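PDB 3OO8: ABC transporter binding protein AcbH from Actinoplanes, which binds beta-D-galactopyranose with exclusive preference, as the extracellular solute receptor of an ABC transporter. Local coordinates for residues Asp108-Ile113 against Tyr133-Tyr138; Leu177-Phe182 against Ala233-Lys238; Asp184-Pro189 against Arg243-Ala248. The protein carries 2 engineered substitutions. All blocks are in the same frame, centred on the assembly; numbering follows the deposited sequence.

The three contacts sample both sides of a class 2 solute-binding fold. Contact 1 packs a helix on strand 134-147 on one side of the chain's centre; contacts 2 and 3 lie on the other, their centres about 41 Å and 35 Å from that of contact 1. Contacts 2 and 3 have centres about 13 Å apart, with Arg243 as the joint: its NH2 binds Lys238 O (2.8 Å) and NH1 Phe182 O (2.9 Å). Side chain to side chain, Trp188 comes within about 4 Å of Gln266 and Trp142, Phe182 about 8 Å from Trp142, and Leu134 about 9 Å from Arg373, residues that bind galactose in another structure of this protein; no galactose is bound here.

Contact 1: Asp108-Ile113 against Tyr133-Tyr138; sequences DVWDKI and YLVPLY
Trp110 and Leu134 supply the one polar link between helix 108-113 and strand 134-147: indole NE1 donates to the backbone O of Leu134 at 2.9 Å. The acceptor lies close to the ring plane, while the donor is tilted 31° from the plane of the carbonyl, and the N-H...O angle of 149° leaves the bond slightly bent. The Trp110 side chain leaves the helix with CG roughly anti to the carbonyl carbon, and the indole turns its nitrogen-bearing edge to the strand.

The remaining contacts are apolar. Farther along the same edge, Trp110 CZ2 meets Pro136 CD at 3.6 Å. Val135 reaches the helix with both branches: CG2 touches Val109 CG1 at 4.1 Å, the two valines crossing at about a right angle, and CG1 touches Ile113 CD1 at 4.2 Å. Ile113 CD1 also sits 3.9 Å above the centre of the Trp110 ring, a contact within the helix that covers one indole face. Outside the pair, Tyr132 stacks on Trp110, and helix 312-322 packs against both Val109 and Val135.

A buried indole N-H is thus satisfied by main chain, and that bond, together with the packing on the ring's face and edge, probably restricts its rotation.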
loop_
_atom_site.group_PDB
_atom_site.type_symbol
_atom_site.label_atom_id
_atom_site.label_comp_id
_atom_site.label_asym_id
_atom_site.label_seq_id
_atom_site.Cartn_x
_atom_site.Cartn_y
_atom_site.Cartn_z
ATOM N N ASP A 108 18.510 2.842 17.652
ATOM C CA ASP A 108 18.632 3.984 18.541
ATOM C C ASP A 108 17.568 5.068 18.327
ATOM O O ASP A 108 16.975 5.566 19.281
ATOM C CB ASP A 108 20.065 4.548 18.591
ATOM C CG ASP A 108 20.643 4.883 17.227
ATOM O OD1 ASP A 108 19.986 4.724 16.156
ATOM O OD2 ASP A 108 21.798 5.356 17.216
ATOM N N VAL A 109 17.291 5.390 17.066
ATOM C CA VAL A 109 16.187 6.280 16.729
ATOM C C VAL A 109 14.887 5.717 17.284
ATOM O O VAL A 109 14.090 6.442 17.876
ATOM C CB VAL A 109 16.052 6.406 15.190
ATOM C CG1 VAL A 109 14.762 7.169 14.807
ATOM C CG2 VAL A 109 17.297 7.117 14.616
ATOM N N TRP A 110 14.682 4.413 17.102
ATOM C CA TRP A 110 13.455 3.755 17.544
ATOM C C TRP A 110 13.278 3.660 19.061
ATOM O O TRP A 110 12.163 3.644 19.555
ATOM C CB TRP A 110 13.255 2.418 16.794
ATOM C CG TRP A 110 12.594 2.622 15.422
ATOM C CD1 TRP A 110 13.211 2.894 14.251
ATOM C CD2 TRP A 110 11.199 2.577 15.161
ATOM N NE1 TRP A 110 12.260 3.011 13.230
ATOM C CE2 TRP A 110 11.024 2.821 13.780
ATOM C CE3 TRP A 110 10.077 2.360 15.966
ATOM C CZ2 TRP A 110 9.766 2.844 13.178
ATOM C CZ3 TRP A 110 8.816 2.381 15.381
ATOM C CH2 TRP A 110 8.673 2.619 13.986
ATOM N N ASP A 111 14.393 3.693 19.791
ATOM C CA ASP A 111 14.319 3.755 21.249
ATOM C C ASP A 111 13.607 5.061 21.652
ATOM O O ASP A 111 12.920 5.123 22.675
ATOM C CB ASP A 111 15.738 3.752 21.842
ATOM C CG ASP A 111 16.438 2.411 21.739
ATOM O OD1 ASP A 111 15.766 1.370 21.591
ATOM O OD2 ASP A 111 17.686 2.408 21.827
ATOM N N LYS A 112 13.760 6.105 20.845
ATOM C CA LYS A 112 13.134 7.391 21.153
ATOM C C LYS A 112 11.728 7.526 20.573
ATOM O O LYS A 112 10.818 8.076 21.217
ATOM C CB LYS A 112 14.024 8.500 20.611
ATOM C CG LYS A 112 13.358 9.849 20.438
ATOM C CD LYS A 112 13.440 10.708 21.686
ATOM C CE LYS A 112 13.216 12.171 21.304
ATOM N NZ LYS A 112 12.960 13.039 22.487
ATOM N N ILE A 113 11.533 7.032 19.359
ATOM C CA ILE A 113 10.233 7.238 18.736
ATOM C C ILE A 113 9.250 6.072 18.822
ATOM O O ILE A 113 8.085 6.244 18.477
ATOM C CB ILE A 113 10.357 7.591 17.240
ATOM C CG1 ILE A 113 10.843 6.379 16.446
ATOM C CG2 ILE A 113 11.333 8.759 17.028
ATOM C CD1 ILE A 113 10.822 6.616 14.936
ATOM N N TYR A 133 15.217 -0.225 10.139
ATOM C CA TYR A 133 15.919 0.426 9.030
ATOM C C TYR A 133 15.142 1.604 8.434
ATOM O O TYR A 133 15.705 2.421 7.709
ATOM C CB TYR A 133 16.296 -0.588 7.924
ATOM C CG TYR A 133 17.332 -1.589 8.390
ATOM C CD1 TYR A 133 18.665 -1.256 8.364
ATOM C CD2 TYR A 133 16.939 -2.862 8.833
ATOM C CE1 TYR A 133 19.642 -2.170 8.787
ATOM C CE2 TYR A 133 17.898 -3.772 9.263
ATOM C CZ TYR A 133 19.230 -3.409 9.227
ATOM O OH TYR A 133 20.189 -4.325 9.628
ATOM N N LEU A 134 13.847 1.659 8.736
ATOM C CA LEU A 134 12.975 2.678 8.160
ATOM C C LEU A 134 12.306 3.510 9.249
ATOM O O LEU A 134 11.929 2.971 10.301
ATOM C CB LEU A 134 11.858 1.986 7.361
ATOM C CG LEU A 134 10.897 2.875 6.520
ATOM C CD1 LEU A 134 11.473 3.111 5.124
ATOM C CD2 LEU A 134 9.478 2.302 6.445
ATOM N N VAL A 135 12.083 4.802 8.959
ATOM C CA VAL A 135 11.111 5.580 9.750
ATOM C C VAL A 135 9.936 5.873 8.828
ATOM O O VAL A 135 10.140 6.547 7.820
ATOM C CB VAL A 135 11.618 6.930 10.222
ATOM C CG1 VAL A 135 10.454 7.658 10.928
ATOM C CG2 VAL A 135 12.766 6.745 11.208
ATOM N N PRO A 136 8.752 5.352 9.155
ATOM C CA PRO A 136 7.642 5.586 8.202
ATOM C C PRO A 136 6.993 6.937 8.430
ATOM O O PRO A 136 7.122 7.512 9.522
ATOM C CB PRO A 136 6.654 4.473 8.582
ATOM C CG PRO A 136 6.839 4.258 10.014
ATOM C CD PRO A 136 8.316 4.499 10.282
ATOM N N LEU A 137 6.270 7.422 7.420
ATOM C CA LEU A 137 5.620 8.739 7.505
ATOM C C LEU A 137 4.116 8.645 7.295
ATOM O O LEU A 137 3.357 9.176 8.109
ATOM C CB LEU A 137 6.238 9.736 6.495
ATOM C CG LEU A 137 5.847 11.194 6.791
ATOM C CD1 LEU A 137 6.429 11.681 8.126
ATOM C CD2 LEU A 137 6.322 12.065 5.617
ATOM N N TYR A 138 3.663 7.984 6.221
ATOM C CA TYR A 138 2.232 7.930 5.905
ATOM C C TYR A 138 1.934 6.697 5.045
ATOM O O TYR A 138 2.833 6.099 4.451
ATOM C CB TYR A 138 1.743 9.188 5.134
ATOM C CG TYR A 138 2.562 9.425 3.882
ATOM C CD1 TYR A 138 2.324 8.667 2.723
ATOM C CD2 TYR A 138 3.645 10.317 3.892
ATOM C CE1 TYR A 138 3.145 8.804 1.577
ATOM C CE2 TYR A 138 4.488 10.437 2.777
ATOM C CZ TYR A 138 4.223 9.691 1.637
ATOM O OH TYR A 138 5.059 9.833 0.563
#

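Contact 2: Leu177-Phe182 against Ala233-Lys238; sequences LVPLAF and AAYQQK
The amide of Gln236 lies flat over the ring of Phe182, the two planes only 20° apart, with NE2 3.5 Å above the ring centre. This is an amide-aromatic stack. On the Gln236 side the chain is extended beyond CG, which carries the amide across the ring face; its OE1 is held by Trp229 NE1, fixing the turn of the amide.

Gln237 is directed differently. Its CG stands opposite the backbone N (chi1 -164°) and the chain runs straight on, so that OE1 reaches the backbone N of Phe182 at 3.1 Å. The amide oxygen takes this N-H in its carbonyl plane, on a lone pair, in a nearly straight bond (165°). The aliphatic part of the same side chain is covered by Val178, whose CG1 lies 3.8 Å from Gln237 CB.

Farther along, Pro179 CB meets Tyr235 CB at 3.9 Å, while the tyrosine ring leads off toward helix 162-174, where Arg170 binds its hydroxyl. Between these side chains the two backbones are joined by two bonds, both from Leu180, to the residues on either side of Gln236: Leu180 N to Tyr235 O (3.1 Å) and Gln237 N to Leu180 O (2.9 Å).

This is an isolated parallel beta bridge, here joining strand 178-181, an outer strand of the mixed sheet, to the loop after helix 220-232. Gln237 OE1 prolongs the pairing by taking the place of a main-chain acceptor.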
loop_
_atom_site.group_PDB
_atom_site.type_symbol
_atom_site.label_atom_id
_atom_site.label_comp_id
_atom_site.label_asym_id
_atom_site.label_seq_id
_atom_site.Cartn_x
_atom_site.Cartn_y
_atom_site.Cartn_z
ATOM N N LEU A 177 -27.806 -3.544 -10.750
ATOM C CA LEU A 177 -26.593 -2.769 -10.589
ATOM C C LEU A 177 -25.414 -3.710 -10.788
ATOM O O LEU A 177 -25.515 -4.880 -10.439
ATOM C CB LEU A 177 -26.577 -2.248 -9.142
ATOM C CG LEU A 177 -25.981 -0.902 -8.765
ATOM C CD1 LEU A 177 -26.690 0.227 -9.494
ATOM C CD2 LEU A 177 -26.140 -0.742 -7.260
ATOM N N VAL A 178 -24.314 -3.207 -11.342
ATOM C CA VAL A 178 -23.069 -3.979 -11.428
ATOM C C VAL A 178 -22.540 -3.983 -9.984
ATOM O O VAL A 178 -22.411 -2.913 -9.418
ATOM C CB VAL A 178 -22.059 -3.258 -12.330
ATOM C CG1 VAL A 178 -20.666 -3.822 -12.158
ATOM C CG2 VAL A 178 -22.519 -3.280 -13.807
ATOM N N PRO A 179 -22.287 -5.164 -9.387
ATOM C CA PRO A 179 -21.906 -5.110 -7.967
ATOM C C PRO A 179 -20.554 -4.441 -7.749
ATOM O O PRO A 179 -20.423 -3.515 -6.952
ATOM C CB PRO A 179 -21.874 -6.589 -7.559
ATOM C CG PRO A 179 -22.938 -7.225 -8.484
ATOM C CD PRO A 179 -22.632 -6.542 -9.800
ATOM N N LEU A 180 -19.541 -4.944 -8.438
ATOM C CA LEU A 180 -18.214 -4.397 -8.294
ATOM C C LEU A 180 -17.700 -3.829 -9.609
ATOM O O LEU A 180 -17.437 -4.555 -10.567
ATOM C CB LEU A 180 -17.263 -5.485 -7.772
ATOM C CG LEU A 180 -17.483 -5.967 -6.334
ATOM C CD1 LEU A 180 -17.070 -7.423 -6.217
ATOM C CD2 LEU A 180 -16.678 -5.062 -5.366
ATOM N N ALA A 181 -17.578 -2.513 -9.668
ATOM C CA ALA A 181 -16.865 -1.895 -10.780
ATOM C C ALA A 181 -15.459 -2.499 -10.773
ATOM O O ALA A 181 -14.836 -2.644 -9.717
ATOM C CB ALA A 181 -16.796 -0.392 -10.598
ATOM N N PHE A 182 -14.963 -2.851 -11.952
ATOM C CA PHE A 182 -13.704 -3.570 -12.039
ATOM C C PHE A 182 -12.984 -3.233 -13.346
ATOM O O PHE A 182 -13.599 -3.212 -14.418
ATOM C CB PHE A 182 -13.972 -5.068 -11.912
ATOM C CG PHE A 182 -12.726 -5.905 -11.730
ATOM C CD1 PHE A 182 -11.830 -5.618 -10.714
ATOM C CD2 PHE A 182 -12.477 -6.982 -12.578
ATOM C CE1 PHE A 182 -10.706 -6.376 -10.557
ATOM C CE2 PHE A 182 -11.332 -7.765 -12.433
ATOM C CZ PHE A 182 -10.446 -7.449 -11.407
ATOM N N ALA A 233 -15.639 -13.269 -9.302
ATOM C CA ALA A 233 -15.670 -12.769 -10.672
ATOM C C ALA A 233 -17.077 -12.752 -11.247
ATOM O O ALA A 233 -17.339 -11.976 -12.180
ATOM C CB ALA A 233 -14.731 -13.591 -11.558
ATOM N N ALA A 234 -17.963 -13.575 -10.692
ATOM C CA ALA A 234 -19.380 -13.552 -11.122
ATOM C C ALA A 234 -19.997 -12.170 -10.887
ATOM O O ALA A 234 -21.008 -11.816 -11.518
ATOM C CB ALA A 234 -20.182 -14.600 -10.367
ATOM N N TYR A 235 -19.444 -11.424 -9.933
ATOM C CA TYR A 235 -19.999 -10.133 -9.525
ATOM C C TYR A 235 -19.141 -8.948 -9.918
ATOM O O TYR A 235 -19.459 -7.819 -9.560
ATOM C CB TYR A 235 -20.312 -10.115 -8.028
ATOM C CG TYR A 235 -21.085 -11.359 -7.687
ATOM C CD1 TYR A 235 -22.389 -11.511 -8.121
ATOM C CD2 TYR A 235 -20.485 -12.417 -7.021
ATOM C CE1 TYR A 235 -23.094 -12.673 -7.875
ATOM C CE2 TYR A 235 -21.183 -13.574 -6.752
ATOM C CZ TYR A 235 -22.499 -13.697 -7.178
ATOM O OH TYR A 235 -23.212 -14.855 -6.934
ATOM N N GLN A 236 -18.073 -9.217 -10.664
ATOM C CA GLN A 236 -17.204 -8.165 -11.154
ATOM C C GLN A 236 -17.574 -7.703 -12.554
ATOM O O GLN A 236 -17.894 -8.510 -13.435
ATOM C CB GLN A 236 -15.735 -8.604 -11.152
ATOM C CG GLN A 236 -15.193 -8.865 -9.736
ATOM C CD GLN A 236 -13.732 -9.243 -9.721
ATOM O OE1 GLN A 236 -13.304 -10.146 -10.452
ATOM N NE2 GLN A 236 -12.944 -8.542 -8.889
ATOM N N GLN A 237 -17.462 -6.403 -12.761
ATOM C CA GLN A 237 -17.824 -5.794 -14.039
ATOM C C GLN A 237 -17.190 -6.503 -15.246
ATOM O O GLN A 237 -16.005 -6.824 -15.243
ATOM C CB GLN A 237 -17.353 -4.361 -14.026
ATOM C CG GLN A 237 -17.994 -3.508 -15.100
ATOM C CD GLN A 237 -17.585 -2.061 -14.974
ATOM O OE1 GLN A 237 -16.685 -1.719 -14.211
ATOM N NE2 GLN A 237 -18.268 -1.185 -15.703
ATOM N N LYS A 238 -17.982 -6.748 -16.294
ATOM C CA LYS A 238 -17.447 -7.381 -17.504
ATOM C C LYS A 238 -16.560 -6.442 -18.316
ATOM O O LYS A 238 -16.582 -5.234 -18.131
ATOM C CB LYS A 238 -18.597 -7.929 -18.366
ATOM C CG LYS A 238 -19.283 -9.137 -17.700
ATOM C CD LYS A 238 -20.435 -9.738 -18.534
ATOM C CE LYS A 238 -19.945 -10.294 -19.871
ATOM N NZ LYS A 238 -21.084 -10.702 -20.742
#

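Contact 3: Asp184-Pro189 against Arg243-Ala248; sequences DKDGWP and RTWQDA. With SO4 (sulfate ion), chain C.
A type I beta turn, Asp184-Gly187, is docked here against the N-terminus of helix 245-253, and Asp186 connects the two. Its OD2 accepts from Trp245 N, in the first turn of the helix, at 3.0 Å and nearly along the C-O axis, with an N-H...O angle of 161°. A carboxylate at this position would probably be favoured by the helix N-terminus. The turn's backbone adds a bond from Lys185 N to Arg243 O (3.0 Å).

Two waters fill out the polar junction. One accepts from Asp186 N and donates to both Asp186 OD2 and Arg243 O; the other donates to Asp186 OD1 and Gln246 OE1. Both carboxylate oxygens are therefore engaged.

The helix start is a classical N-cap: Thr244 OG1 accepts from Asp247 N at 3.2 Å, its chi1 of 61° setting the hydroxyl between the backbone N and the carbonyl carbon. Beyond the turn, near the galactose site, Trp188 and Trp245 meet obliquely, with planes 59° apart and Trp188 CZ2 3.6 Å from Trp245 CD1. Pro189 CG touches Trp245 CB at 4.2 Å, and Gln266, a galactose-binding residue, packs against both indoles.

The Arg243 side chain starts away from the turn, and a bend at chi3 presents its NE and NH2 edge to a sulfate, probably from the crystallisation liquor: NE binds O3 at 2.9 Å and NH2 binds O2 at 2.8 Å.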
loop_
_atom_site.group_PDB
_atom_site.type_symbol
_atom_site.label_atom_id
_atom_site.label_comp_id
_atom_site.label_asym_id
_atom_site.label_seq_id
_atom_site.Cartn_x
_atom_site.Cartn_y
_atom_site.Cartn_z
ATOM N N ASP A 184 -8.842 -3.536 -15.338
ATOM C CA ASP A 184 -7.475 -4.049 -15.278
ATOM C C ASP A 184 -6.644 -3.794 -16.538
ATOM O O ASP A 184 -5.597 -4.398 -16.725
ATOM C CB ASP A 184 -7.471 -5.536 -14.975
ATOM C CG ASP A 184 -6.143 -6.007 -14.393
ATOM O OD1 ASP A 184 -5.537 -5.255 -13.592
ATOM O OD2 ASP A 184 -5.725 -7.149 -14.718
ATOM N N LYS A 185 -7.118 -2.909 -17.406
ATOM C CA LYS A 185 -6.276 -2.539 -18.531
ATOM C C LYS A 185 -4.905 -2.031 -18.067
ATOM O O LYS A 185 -3.900 -2.235 -18.747
ATOM C CB LYS A 185 -6.991 -1.500 -19.398
ATOM C CG LYS A 185 -6.248 -1.195 -20.713
ATOM C CD LYS A 185 -7.142 -0.373 -21.644
ATOM C CE LYS A 185 -6.611 -0.383 -23.078
ATOM N NZ LYS A 185 -5.346 0.389 -23.179
ATOM N N ASP A 186 -4.870 -1.370 -16.905
ATOM C CA ASP A 186 -3.656 -0.813 -16.321
ATOM C C ASP A 186 -2.711 -1.844 -15.704
ATOM O O ASP A 186 -1.573 -1.531 -15.371
ATOM C CB ASP A 186 -4.021 0.249 -15.273
ATOM C CG ASP A 186 -4.859 1.386 -15.857
ATOM O OD1 ASP A 186 -4.389 2.052 -16.799
ATOM O OD2 ASP A 186 -5.974 1.601 -15.360
ATOM N N GLY A 187 -3.202 -3.075 -15.571
ATOM C CA GLY A 187 -2.373 -4.223 -15.192
ATOM C C GLY A 187 -2.238 -4.370 -13.694
ATOM O O GLY A 187 -2.497 -5.446 -13.134
ATOM N N TRP A 188 -1.894 -3.282 -13.033
ATOM C CA TRP A 188 -1.676 -3.359 -11.585
ATOM C C TRP A 188 -2.966 -3.401 -10.715
ATOM O O TRP A 188 -2.933 -4.006 -9.648
ATOM C CB TRP A 188 -0.730 -2.253 -11.088
ATOM C CG TRP A 188 -1.244 -0.883 -11.438
ATOM C CD1 TRP A 188 -0.919 -0.132 -12.547
ATOM C CD2 TRP A 188 -2.180 -0.101 -10.683
ATOM N NE1 TRP A 188 -1.623 1.050 -12.545
ATOM C CE2 TRP A 188 -2.390 1.107 -11.403
ATOM C CE3 TRP A 188 -2.876 -0.310 -9.477
ATOM C CZ2 TRP A 188 -3.253 2.104 -10.947
ATOM C CZ3 TRP A 188 -3.743 0.701 -9.021
ATOM C CH2 TRP A 188 -3.930 1.884 -9.775
ATOM N N PRO A 189 -4.102 -2.806 -11.149
ATOM C CA PRO A 189 -5.249 -2.820 -10.223
ATOM C C PRO A 189 -5.667 -4.205 -9.695
ATOM O O PRO A 189 -5.927 -4.343 -8.488
ATOM C CB PRO A 189 -6.395 -2.194 -11.060
ATOM C CG PRO A 189 -5.655 -1.251 -11.987
ATOM C CD PRO A 189 -4.419 -2.050 -12.382
ATOM N N ARG A 243 -10.680 -1.994 -19.628
ATOM C CA ARG A 243 -11.150 -0.809 -18.899
ATOM C C ARG A 243 -10.072 -0.155 -18.045
ATOM O O ARG A 243 -9.320 -0.857 -17.348
ATOM C CB ARG A 243 -12.354 -1.190 -18.007
ATOM C CG ARG A 243 -13.025 -0.001 -17.268
ATOM C CD ARG A 243 -14.355 -0.339 -16.576
ATOM N NE ARG A 243 -15.302 -0.859 -17.564
ATOM C CZ ARG A 243 -15.606 -2.145 -17.723
ATOM N NH1 ARG A 243 -15.096 -3.077 -16.917
ATOM N NH2 ARG A 243 -16.451 -2.511 -18.698
ATOM N N THR A 244 -10.010 1.174 -18.075
ATOM C CA THR A 244 -9.085 1.904 -17.191
ATOM C C THR A 244 -9.713 1.996 -15.801
ATOM O O THR A 244 -10.939 1.967 -15.637
ATOM C CB THR A 244 -8.794 3.355 -17.630
ATOM O OG1 THR A 244 -10.020 4.110 -17.643
ATOM C CG2 THR A 244 -8.107 3.396 -19.009
ATOM N N TRP A 245 -8.868 2.113 -14.778
ATOM C CA TRP A 245 -9.423 2.179 -13.443
ATOM C C TRP A 245 -10.292 3.429 -13.266
ATOM O O TRP A 245 -11.314 3.378 -12.585
ATOM C CB TRP A 245 -8.343 1.976 -12.339
ATOM C CG TRP A 245 -7.469 3.175 -12.066
ATOM C CD1 TRP A 245 -6.195 3.387 -12.527
ATOM C CD2 TRP A 245 -7.835 4.366 -11.357
ATOM N NE1 TRP A 245 -5.736 4.625 -12.114
ATOM C CE2 TRP A 245 -6.724 5.232 -11.384
ATOM C CE3 TRP A 245 -8.991 4.779 -10.686
ATOM C CZ2 TRP A 245 -6.744 6.494 -10.782
ATOM C CZ3 TRP A 245 -9.010 6.032 -10.087
ATOM C CH2 TRP A 245 -7.889 6.873 -10.142
ATOM N N GLN A 246 -9.915 4.543 -13.894
ATOM C CA GLN A 246 -10.737 5.747 -13.790
ATOM C C GLN A 246 -12.156 5.513 -14.345
ATOM O O GLN A 246 -13.129 6.030 -13.800
ATOM C CB GLN A 246 -10.052 6.927 -14.498
ATOM C CG GLN A 246 -8.688 7.321 -13.909
ATOM C CD GLN A 246 -7.501 6.600 -14.524
ATOM O OE1 GLN A 246 -7.634 5.505 -15.070
ATOM N NE2 GLN A 246 -6.306 7.190 -14.361
ATOM N N ASP A 247 -12.289 4.737 -15.421
ATOM C CA ASP A 247 -13.623 4.469 -15.967
ATOM C C ASP A 247 -14.469 3.613 -15.018
ATOM O O ASP A 247 -15.686 3.774 -14.935
ATOM C CB ASP A 247 -13.550 3.840 -17.365
ATOM C CG ASP A 247 -13.264 4.883 -18.462
ATOM O OD1 ASP A 247 -13.327 6.090 -18.176
ATOM O OD2 ASP A 247 -12.971 4.497 -19.609
ATOM N N ALA A 248 -13.819 2.698 -14.295
ATOM C CA ALA A 248 -14.525 1.924 -13.282
ATOM C C ALA A 248 -14.930 2.853 -12.131
ATOM O O ALA A 248 -16.055 2.783 -11.630
ATOM C CB ALA A 248 -13.651 0.768 -12.768
HETATM S S SO4 C . -17.084 0.960 -20.216
HETATM O O1 SO4 C . -16.760 1.788 -21.371
HETATM O O2 SO4 C . -16.790 -0.434 -20.524
HETATM O O3 SO4 C . -16.263 1.420 -19.102
HETATM O O4 SO4 C . -18.501 1.052 -19.878
HETATM O O HOH W 1 -7.253 -0.876 -15.200
HETATM O O HOH W 2 -5.472 4.845 -16.442
#